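Local coordinates for protein YCGM (Escherichia coli, PDB 1NR9) that is of unknown function but belongs to the fumarylacetoacetate hydrolase (FAH) family and carries a bound magnesium ion in a fold with more strand than helix, at residues E41-F46 / I175-K180; I79-R84 / R92-G97; S151-G156 / E206-F211. One frame throughout, in Å; residues are numbered along the deposited sequence.

From the N terminus, the chain passes 41-46, which leads into strand 45-48 and whose partner comes 129 residues later. Interaction 2 opens at 79-84 and closes after a short helical excursion at 92-97, joining the ends of strands 69-79 and 95-102. Strand 149-154 opens interaction 3, in series with interaction 2. Interaction 1 closes where 175-180, on helix 171-178, returns to 41-46, so interaction 2 is nested within its loop. Because 206-211 follows later, interactions 1 and 3 cross; their centres lie about 28 Å apart on opposite sides of the chain's centre. Interactions 1 and 2 touch, with Ile175 CG2 3.6 Å from Leu83 CD1. Interaction 3 touches neither, although its sheet packs on strands 69-79 and 95-102.

Interaction 1 of 3, residues E41-F46 / I175-K180; sequences EEPVLF and IAYMSK
Glu42 and Tyr177 supply the polar part of this contact: Tyr177 OH donates a hydrogen bond to Glu42 OE1, modelled at 2.4 Å, a doubtful length at this resolution. The acceptor sits at the ring's edge, near its plane, while the carboxylate is turned 82° from the ring. Tyr177 CG stands anti to its own backbone N (chi1 175°), which sends the ring off the helix toward the 42-45 backbone.

The aromatic part is a CH-pi contact. Pro43 CD lies over one ring face, 3.8 Å from the Tyr177 centroid and 23° off the normal, displaced toward the rim, with its closest ring atom CE2.

Apolar packing makes up the rest. Leu45 CD2 reaches Tyr177 CE2 at 3.8 Å, and Leu45 CD1 meets CE of Met178, a selenomethionine, at 4.2 Å. Met178 also touches Val22 and Val190, so helix 171-178 rests on the neighbouring strands as well.

Lys122 of the second subunit hydrogen-bonds to both Tyr177 OH and Pro43 O. The phenol thus links the Glu42 carboxylate to the lysine NZ, probably an ammonium group, across the dimer interface, an arrangement in which the lysine would probably polarise the hydroxyl and strengthen its donation to Glu42.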
# COMPACT_ATOMS: atom_id res chain seq x y z
N GLU A 41 1.30 -23.60 0.59
CA GLU A 41 1.02 -22.66 -0.49
C GLU A 41 1.72 -21.34 -0.17
O GLU A 41 1.74 -20.91 0.99
CB GLU A 41 -0.48 -22.42 -0.65
CG GLU A 41 -1.13 -21.74 0.54
CD GLU A 41 -2.51 -21.18 0.22
OE1 GLU A 41 -2.62 -20.30 -0.66
OE2 GLU A 41 -3.49 -21.63 0.86
N GLU A 42 2.29 -20.71 -1.19
CA GLU A 42 2.99 -19.44 -1.02
C GLU A 42 2.20 -18.45 -0.18
O GLU A 42 0.98 -18.32 -0.31
CB GLU A 42 3.27 -18.81 -2.38
CG GLU A 42 4.39 -19.47 -3.15
CD GLU A 42 4.66 -18.76 -4.46
OE1 GLU A 42 4.80 -17.52 -4.44
OE2 GLU A 42 4.75 -19.44 -5.50
N PRO A 43 2.91 -17.73 0.70
CA PRO A 43 2.32 -16.72 1.59
C PRO A 43 1.45 -15.70 0.86
O PRO A 43 1.84 -15.18 -0.19
CB PRO A 43 3.54 -16.06 2.22
CG PRO A 43 4.52 -17.19 2.30
CD PRO A 43 4.36 -17.85 0.95
N VAL A 44 0.27 -15.42 1.41
CA VAL A 44 -0.63 -14.41 0.86
C VAL A 44 -0.04 -13.08 1.37
O VAL A 44 0.32 -12.97 2.54
CB VAL A 44 -2.07 -14.58 1.39
CG1 VAL A 44 -2.95 -13.44 0.91
CG2 VAL A 44 -2.63 -15.91 0.93
N LEU A 45 0.05 -12.09 0.48
CA LEU A 45 0.65 -10.79 0.81
C LEU A 45 -0.19 -9.57 0.47
O LEU A 45 -0.74 -9.47 -0.63
CB LEU A 45 1.99 -10.66 0.09
CG LEU A 45 3.29 -11.04 0.79
CD1 LEU A 45 3.07 -12.22 1.73
CD2 LEU A 45 4.34 -11.35 -0.27
N PHE A 46 -0.27 -8.63 1.41
CA PHE A 46 -0.99 -7.37 1.22
C PHE A 46 -0.22 -6.29 1.99
O PHE A 46 0.58 -6.61 2.88
CB PHE A 46 -2.44 -7.49 1.68
CG PHE A 46 -2.61 -7.65 3.16
CD1 PHE A 46 -2.71 -6.54 3.99
CD2 PHE A 46 -2.69 -8.92 3.72
CE1 PHE A 46 -2.88 -6.69 5.36
CE2 PHE A 46 -2.85 -9.08 5.09
CZ PHE A 46 -2.95 -7.96 5.91
N ILE A 175 9.96 -12.98 5.46
CA ILE A 175 10.53 -11.70 5.06
C ILE A 175 11.35 -11.88 3.78
O ILE A 175 11.27 -11.06 2.87
CB ILE A 175 11.44 -11.11 6.16
CG1 ILE A 175 10.57 -10.61 7.31
CG2 ILE A 175 12.29 -9.97 5.60
CD1 ILE A 175 11.36 -10.05 8.48
N ALA A 176 12.13 -12.95 3.73
CA ALA A 176 12.93 -13.23 2.55
C ALA A 176 12.00 -13.36 1.35
O ALA A 176 12.28 -12.81 0.30
CB ALA A 176 13.73 -14.51 2.75
N TYR A 177 10.91 -14.10 1.53
CA TYR A 177 9.91 -14.29 0.46
C TYR A 177 9.27 -12.95 0.05
O TYR A 177 9.13 -12.65 -1.15
CB TYR A 177 8.82 -15.25 0.94
CG TYR A 177 7.68 -15.42 -0.03
CD1 TYR A 177 7.86 -16.10 -1.23
CD2 TYR A 177 6.43 -14.86 0.23
CE1 TYR A 177 6.83 -16.22 -2.15
CE2 TYR A 177 5.40 -14.96 -0.68
CZ TYR A 177 5.61 -15.64 -1.88
OH TYR A 177 4.59 -15.72 -2.80
N MSE A 178 8.88 -12.14 1.04
CA MSE A 178 8.28 -10.84 0.78
C MSE A 178 9.16 -10.00 -0.13
O MSE A 178 8.69 -9.45 -1.12
CB MSE A 178 8.05 -10.08 2.09
CG MSE A 178 6.97 -10.69 2.96
SE MSE A 178 6.79 -9.87 4.72
CE MSE A 178 4.90 -10.28 4.98
N SER A 179 10.45 -9.90 0.21
CA SER A 179 11.37 -9.09 -0.57
C SER A 179 11.36 -9.43 -2.05
O SER A 179 11.83 -8.64 -2.87
CB SER A 179 12.79 -9.21 -0.03
OG SER A 179 13.26 -10.54 -0.07
N LYS A 180 10.82 -10.59 -2.40
CA LYS A 180 10.76 -10.99 -3.80
C LYS A 180 9.85 -10.09 -4.64
O LYS A 180 10.14 -9.84 -5.81
CB LYS A 180 10.29 -12.44 -3.93
CG LYS A 180 11.41 -13.46 -3.92
CD LYS A 180 10.85 -14.86 -4.14
CE LYS A 180 10.06 -14.94 -5.45
NZ LYS A 180 9.21 -16.18 -5.56

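Interaction 2 of 3, residues I79-R84 / R92-G97; sequences IGATLR and RKAIAG
Gly80 N donates to Ala94 O at 2.8 Å, the sole hydrogen bond between 79-84 and 92-97. It is bent, with an N-H...O angle of 142°, and the donor stands above the carbonyl plane, 35° out of it. The acceptor belongs to the last residue of helix 88-94, because Ile95 is where the backbone leaves helical angles.

Apolar contacts flank this bond. Leu83 CD2 comes against Ala94 CB at 3.6 Å; its CG lies anti to the carbonyl carbon (chi1 -54°), which carries the branch toward the helix end. Ala81 CB reaches the same methyl group, Ala94 CB, from 4.1 Å. Further along, Ala96 CB packs on the backbone of Gly80, 3.7 Å from its CA, where no side chain intervenes. Leu83 also touches Leu184 and Ile175, so the loop meets helix 171-178 too.

Ile79 and Ile95 form an antiparallel non-hydrogen-bonded pair, CA to CA 4.5 Å, with diverging side chains. Next to it, Ala96 and Gly97 together face Leu78, making a classic beta bulge. The whole is a strand-helix-strand connection in which a loop and the short helix 88-94 join the adjacent antiparallel strands 69-79 and 95-102 of the mixed sheet of this FAH-family fold.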
# COMPACT_ATOMS: atom_id res chain seq x y z
N ILE A 79 12.22 -3.57 10.03
CA ILE A 79 13.39 -3.70 9.17
C ILE A 79 14.40 -2.54 9.35
O ILE A 79 14.03 -1.37 9.32
CB ILE A 79 12.99 -3.78 7.68
CG1 ILE A 79 12.45 -5.18 7.33
CG2 ILE A 79 14.21 -3.57 6.82
CD1 ILE A 79 11.25 -5.61 8.09
N GLY A 80 15.67 -2.88 9.51
CA GLY A 80 16.68 -1.86 9.73
C GLY A 80 17.54 -1.49 8.53
O GLY A 80 18.25 -0.48 8.55
N ALA A 81 17.48 -2.30 7.48
CA ALA A 81 18.26 -2.06 6.27
C ALA A 81 17.47 -2.58 5.09
O ALA A 81 16.57 -3.41 5.25
CB ALA A 81 19.60 -2.75 6.36
N THR A 82 17.81 -2.13 3.89
CA THR A 82 17.06 -2.53 2.72
C THR A 82 17.26 -3.98 2.23
O THR A 82 18.38 -4.46 2.13
CB THR A 82 17.30 -1.52 1.59
OG1 THR A 82 17.02 -2.13 0.33
CG2 THR A 82 18.71 -0.99 1.63
N LEU A 83 16.14 -4.64 1.93
CA LEU A 83 16.13 -6.03 1.48
C LEU A 83 15.40 -6.18 0.15
O LEU A 83 14.20 -5.92 0.07
CB LEU A 83 15.41 -6.90 2.52
CG LEU A 83 15.83 -6.88 4.00
CD1 LEU A 83 14.75 -7.53 4.83
CD2 LEU A 83 17.16 -7.61 4.19
N ARG A 84 16.12 -6.60 -0.88
CA ARG A 84 15.53 -6.81 -2.20
C ARG A 84 15.97 -8.20 -2.64
O ARG A 84 17.17 -8.48 -2.64
CB ARG A 84 16.03 -5.77 -3.20
CG ARG A 84 15.59 -6.03 -4.64
CD ARG A 84 14.08 -6.31 -4.69
NE ARG A 84 13.58 -6.59 -6.04
CZ ARG A 84 12.32 -6.92 -6.31
NH1 ARG A 84 11.44 -7.03 -5.33
NH2 ARG A 84 11.94 -7.15 -7.57
N ARG A 92 18.17 -11.85 8.39
CA ARG A 92 18.70 -11.95 9.75
C ARG A 92 19.40 -10.67 10.16
O ARG A 92 18.95 -9.96 11.06
CB ARG A 92 19.68 -13.13 9.85
CG ARG A 92 19.03 -14.49 10.05
CD ARG A 92 20.01 -15.63 9.75
NE ARG A 92 21.21 -15.57 10.58
CZ ARG A 92 21.24 -15.84 11.88
NH1 ARG A 92 20.13 -16.19 12.51
NH2 ARG A 92 22.39 -15.76 12.56
N LYS A 93 20.51 -10.36 9.48
CA LYS A 93 21.30 -9.18 9.77
C LYS A 93 20.56 -7.85 9.71
O LYS A 93 20.98 -6.86 10.33
CB LYS A 93 22.51 -9.12 8.83
CG LYS A 93 23.72 -9.91 9.30
CD LYS A 93 24.30 -9.27 10.56
CE LYS A 93 25.57 -9.97 11.00
NZ LYS A 93 26.13 -9.34 12.23
N ALA A 94 19.45 -7.81 8.99
CA ALA A 94 18.71 -6.56 8.83
C ALA A 94 17.58 -6.25 9.81
O ALA A 94 17.33 -5.07 10.09
CB ALA A 94 18.18 -6.47 7.41
N ILE A 95 16.89 -7.26 10.34
CA ILE A 95 15.79 -6.96 11.24
C ILE A 95 16.31 -6.16 12.44
O ILE A 95 17.26 -6.56 13.11
CB ILE A 95 15.02 -8.24 11.66
CG1 ILE A 95 15.15 -8.47 13.16
CG2 ILE A 95 15.45 -9.41 10.84
CD1 ILE A 95 14.22 -7.58 13.96
N ALA A 96 15.65 -5.02 12.70
CA ALA A 96 16.03 -4.08 13.75
C ALA A 96 15.32 -4.19 15.10
O ALA A 96 15.76 -3.58 16.08
CB ALA A 96 15.91 -2.64 13.22
N GLY A 97 14.23 -4.94 15.17
CA GLY A 97 13.53 -5.05 16.43
C GLY A 97 12.20 -5.77 16.32
O GLY A 97 11.78 -6.13 15.22

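Interaction 3 of 3, residues S151-G156 / E206-F211; sequences SLSVNG and ELTVTF
Thr208 faces Ser153 across an antiparallel hydrogen-bonded pair, and its side chain runs alongside the serine hydroxyl. Thr208 CB lies 3.8 Å from Ser153 OG. One branch ends in Thr208 OG1, which donates a hydrogen bond to Ser153 OG at 2.8 Å. The other ends in Thr208 CG2, which passes Ser153 OG at 4.0 Å. Both hydroxyls occupy the position between backbone N and carbonyl carbon (chi1 81° for Thr208) and meet on the sheet face of Ser151, Ser153, Thr208 and Thr210. On this face Ser151 OG packs against Thr210, whose hydroxyl bonds to Ser215 on the next strand.

The backbones pair through reciprocal bonds: Ser153 N to Thr208 O and Thr208 N to Ser153 O, each 3.0 Å, with a similar reciprocal pair between Ser151 and Thr210. The N-to-C directions of 151-154 and 206-211 are 169° apart, and these are the two inner strands of a four-stranded antiparallel sheet ordered 157-163, 149-154, 206-211, 214-219. Leu152, Val154, Leu207 and Val209 point to the other face, where they pack on strands 69-79 and 95-102.

Just past strand 149-154, at the start of 206-211, Asn155 grips both backbone polar atoms of Glu206. Asn155 N donates to Glu206 O at 2.7 Å in a nearly straight bond (173°), while Glu206 N reaches Asn155 OD1 at 2.9 Å from above the amide plane. Asn155 ND2 bonds to Asp205, which helps fix the rotation of the amide. The left-handed backbone angles of Asn155 fit a tight type I' turn with Gly156 into strand 157-163.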
# COMPACT_ATOMS: atom_id res chain seq x y z
N SER A 151 -0.75 -12.57 22.86
CA SER A 151 -2.09 -12.63 23.44
C SER A 151 -2.83 -11.31 23.37
O SER A 151 -2.22 -10.24 23.40
CB SER A 151 -2.02 -13.09 24.89
OG SER A 151 -1.22 -12.20 25.65
N LEU A 152 -4.16 -11.40 23.27
CA LEU A 152 -5.01 -10.23 23.23
C LEU A 152 -6.27 -10.46 24.05
O LEU A 152 -7.01 -11.44 23.84
CB LEU A 152 -5.42 -9.90 21.79
CG LEU A 152 -6.41 -8.74 21.60
CD1 LEU A 152 -6.44 -8.35 20.14
CD2 LEU A 152 -7.80 -9.13 22.03
N SER A 153 -6.53 -9.57 24.99
CA SER A 153 -7.74 -9.72 25.78
C SER A 153 -8.62 -8.51 25.57
O SER A 153 -8.15 -7.39 25.44
CB SER A 153 -7.40 -9.86 27.26
OG SER A 153 -6.75 -8.70 27.74
N VAL A 154 -9.92 -8.74 25.49
CA VAL A 154 -10.86 -7.65 25.33
C VAL A 154 -11.71 -7.66 26.59
O VAL A 154 -12.28 -8.70 26.95
CB VAL A 154 -11.75 -7.85 24.10
CG1 VAL A 154 -12.67 -6.65 23.93
CG2 VAL A 154 -10.90 -8.04 22.87
N ASN A 155 -11.76 -6.52 27.27
CA ASN A 155 -12.54 -6.38 28.50
C ASN A 155 -12.35 -7.54 29.49
O ASN A 155 -13.32 -8.15 29.94
CB ASN A 155 -14.02 -6.19 28.16
CG ASN A 155 -14.28 -4.99 27.24
OD1 ASN A 155 -13.77 -3.89 27.48
ND2 ASN A 155 -15.09 -5.20 26.20
N GLY A 156 -11.10 -7.83 29.83
CA GLY A 156 -10.82 -8.90 30.77
C GLY A 156 -10.85 -10.32 30.21
O GLY A 156 -10.34 -11.25 30.84
N GLU A 206 -12.02 -2.17 26.03
CA GLU A 206 -10.67 -1.94 26.52
C GLU A 206 -9.99 -3.23 26.13
O GLU A 206 -10.57 -4.30 26.27
CB GLU A 206 -10.64 -1.76 28.03
CG GLU A 206 -9.24 -1.54 28.59
CD GLU A 206 -9.22 -0.89 29.97
OE1 GLU A 206 -9.85 -1.44 30.90
OE2 GLU A 206 -8.56 0.16 30.15
N LEU A 207 -8.77 -3.13 25.59
CA LEU A 207 -8.04 -4.32 25.19
C LEU A 207 -6.58 -4.24 25.59
O LEU A 207 -5.97 -3.18 25.52
CB LEU A 207 -8.12 -4.54 23.68
CG LEU A 207 -7.73 -3.38 22.77
CD1 LEU A 207 -6.71 -3.84 21.75
CD2 LEU A 207 -8.98 -2.86 22.08
N THR A 208 -6.03 -5.37 26.02
CA THR A 208 -4.63 -5.39 26.40
C THR A 208 -3.92 -6.43 25.51
O THR A 208 -4.34 -7.58 25.41
CB THR A 208 -4.46 -5.69 27.92
OG1 THR A 208 -4.56 -7.09 28.17
CG2 THR A 208 -5.55 -5.01 28.71
N VAL A 209 -2.88 -5.99 24.81
CA VAL A 209 -2.12 -6.83 23.90
C VAL A 209 -0.85 -7.27 24.63
O VAL A 209 -0.33 -6.54 25.47
CB VAL A 209 -1.74 -6.06 22.62
CG1 VAL A 209 -0.88 -4.87 22.97
CG2 VAL A 209 -0.99 -6.96 21.66
N THR A 210 -0.34 -8.46 24.31
CA THR A 210 0.85 -8.96 24.99
C THR A 210 1.74 -9.85 24.17
O THR A 210 1.26 -10.73 23.46
CB THR A 210 0.46 -9.75 26.23
OG1 THR A 210 0.02 -8.85 27.25
CG2 THR A 210 1.63 -10.56 26.74
N PHE A 211 3.05 -9.63 24.27
CA PHE A 211 4.00 -10.47 23.57
C PHE A 211 5.24 -10.62 24.44
O PHE A 211 5.82 -9.63 24.89
CB PHE A 211 4.31 -9.92 22.17
CG PHE A 211 5.40 -8.88 22.12
CD1 PHE A 211 6.68 -9.23 21.71
CD2 PHE A 211 5.14 -7.56 22.46
CE1 PHE A 211 7.70 -8.27 21.65
CE2 PHE A 211 6.15 -6.59 22.40
CZ PHE A 211 7.44 -6.95 21.99